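Local coordinates for cytokinesis protein 2 (Saccharomyces cerevisiae, PDB 4WPE) that forms a ring that coincides with the septins and later with the medial actin ring, and mediates the cytoskeletal rearrangements that cytokinesis needs, at residues Glu179-Lys182 with Trp183-Ser187. Residues are numbered along the deposited sequence; the frame is centred on the assembly and turned at random.
Sequences ELLK and WESNS
The indole of Trp183 takes Lys182 and Asn186 over the same face and Glu179 at its edge. Asn186 ND2 sits 3.2 Å above the ring plane, displaced toward the rim, while the extended aliphatic chain of Lys182 runs alongside, its CD 4.1 Å from Trp183 NE1. At the edge the Glu179 carboxylate approaches in the ring plane, where Glu179 OE1 lies 3.6 Å from Trp183 NE1, but its own plane is turned 62° from that of the indole. A bend at chi2 (-58°) brings this carboxylate round beside Trp183. The backbone carbonyl of Glu179 also meets the pyrrole edge, its O 3.3 Å from Trp183 CD1, besides accepting the i to i+4 bond from Trp183 N. Two residues further along, Leu181 O takes two bonds from Ser185, from N at 2.7 Å and from OG at 2.9 Å, which come from opposite faces of the carbonyl plane. The hydroxyl lies beside its own backbone N (chi1 -65°), where it can reach back to that carbonyl. Ser187 repeats the pairing, its N and OG both bonded to Trp183 O, the hydroxyl almost in line with the C=O (2.8 Å). Thus two serine hydroxyls are satisfied by the helix's own carbonyls. Beside the Ser185 hydroxyl, Leu181 CD2 lies 3.4 Å from Ser185 OG and also touches the carboxylate of Glu184. Arg156 of helix 76-162 makes a cation-pi contact with the indole. With an alanine in place of Trp183, Arg156 would probably lose this partner, and the Lys182 chain and Asn186 amide the face they lie against. All of this lies near the start of helix 170-259 of the F-BAR domain, in a predicted coiled-coil region far from the middle of the chain. Helix 76-162 packs against it, with Leu160 meeting Glu179 and Leu180, and Phe157 meeting Glu184.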
loop_
_atom_site.group_PDB
_atom_site.type_symbol
_atom_site.label_atom_id
_atom_site.label_comp_id
_atom_site.label_asym_id
_atom_site.label_seq_id
_atom_site.Cartn_x
_atom_site.Cartn_y
_atom_site.Cartn_z
ATOM N N GLU A 179 33.244 -13.036 -86.453
ATOM C CA GLU A 179 33.392 -12.354 -85.176
ATOM C C GLU A 179 32.829 -10.942 -85.242
ATOM O O GLU A 179 32.243 -10.449 -84.280
ATOM C CB GLU A 179 34.862 -12.318 -84.764
ATOM C CG GLU A 179 35.405 -13.671 -84.344
ATOM C CD GLU A 179 34.627 -14.264 -83.186
ATOM O OE1 GLU A 179 34.597 -13.633 -82.108
ATOM O OE2 GLU A 179 34.046 -15.357 -83.353
ATOM N N LEU A 180 33.003 -10.299 -86.390
ATOM C CA LEU A 180 32.508 -8.948 -86.587
ATOM C C LEU A 180 30.995 -8.884 -86.392
ATOM O O LEU A 180 30.498 -8.054 -85.635
ATOM C CB LEU A 180 32.886 -8.439 -87.980
ATOM C CG LEU A 180 32.915 -6.921 -88.159
ATOM C CD1 LEU A 180 34.118 -6.346 -87.444
ATOM C CD2 LEU A 180 32.936 -6.543 -89.630
ATOM N N LEU A 181 30.265 -9.772 -87.062
ATOM C CA LEU A 181 28.808 -9.741 -87.019
ATOM C C LEU A 181 28.295 -10.278 -85.677
ATOM O O LEU A 181 27.274 -9.817 -85.164
ATOM C CB LEU A 181 28.223 -10.542 -88.191
ATOM C CG LEU A 181 26.877 -10.142 -88.821
ATOM C CD1 LEU A 181 26.514 -11.108 -89.940
ATOM C CD2 LEU A 181 25.722 -10.045 -87.820
ATOM N N LYS A 182 29.007 -11.252 -85.111
ATOM C CA LYS A 182 28.640 -11.801 -83.812
ATOM C C LYS A 182 28.615 -10.709 -82.750
ATOM O O LYS A 182 27.704 -10.655 -81.921
ATOM C CB LYS A 182 29.609 -12.908 -83.389
ATOM C CG LYS A 182 29.377 -13.405 -81.963
ATOM C CD LYS A 182 30.454 -14.384 -81.519
ATOM C CE LYS A 182 30.296 -14.739 -80.046
ATOM N NZ LYS A 182 31.451 -15.537 -79.544
ATOM N N TRP A 183 29.615 -9.833 -82.789
ATOM C CA TRP A 183 29.730 -8.771 -81.797
ATOM C C TRP A 183 29.025 -7.499 -82.244
ATOM O O TRP A 183 28.822 -6.578 -81.451
ATOM C CB TRP A 183 31.200 -8.503 -81.482
ATOM C CG TRP A 183 31.750 -9.580 -80.618
ATOM C CD1 TRP A 183 32.536 -10.622 -81.005
ATOM C CD2 TRP A 183 31.508 -9.753 -79.220
ATOM N NE1 TRP A 183 32.818 -11.426 -79.926
ATOM C CE2 TRP A 183 32.196 -10.912 -78.817
ATOM C CE3 TRP A 183 30.783 -9.032 -78.265
ATOM C CZ2 TRP A 183 32.184 -11.369 -77.502
ATOM C CZ3 TRP A 183 30.770 -9.486 -76.959
ATOM C CH2 TRP A 183 31.467 -10.643 -76.589
ATOM N N GLU A 184 28.650 -7.455 -83.516
ATOM C CA GLU A 184 27.713 -6.450 -83.994
ATOM C C GLU A 184 26.342 -6.784 -83.417
ATOM O O GLU A 184 25.632 -5.914 -82.913
ATOM C CB GLU A 184 27.674 -6.422 -85.521
ATOM C CG GLU A 184 26.819 -5.320 -86.118
ATOM C CD GLU A 184 26.747 -5.412 -87.631
ATOM O OE1 GLU A 184 27.149 -4.445 -88.311
ATOM O OE2 GLU A 184 26.294 -6.459 -88.140
ATOM N N SER A 185 25.992 -8.065 -83.479
ATOM C CA SER A 185 24.729 -8.556 -82.948
ATOM C C SER A 185 24.654 -8.335 -81.445
ATOM O O SER A 185 23.655 -7.831 -80.931
ATOM C CB SER A 185 24.551 -10.042 -83.265
ATOM O OG SER A 185 24.436 -10.257 -84.661
ATOM N N ASN A 186 25.721 -8.717 -80.750
ATOM C CA ASN A 186 25.800 -8.565 -79.303
ATOM C C ASN A 186 25.624 -7.114 -78.870
ATOM O O ASN A 186 24.881 -6.826 -77.934
ATOM C CB ASN A 186 27.133 -9.112 -78.794
ATOM C CG ASN A 186 27.127 -10.620 -78.655
ATOM O OD1 ASN A 186 26.130 -11.279 -78.962
ATOM N ND2 ASN A 186 28.246 -11.181 -78.209
ATOM N N SER A 187 26.298 -6.202 -79.562
ATOM C CA SER A 187 26.181 -4.780 -79.257
ATOM C C SER A 187 24.749 -4.289 -79.433
ATOM O O SER A 187 24.260 -3.488 -78.640
ATOM C CB SER A 187 27.125 -3.961 -80.138
ATOM O OG SER A 187 28.476 -4.289 -79.872
#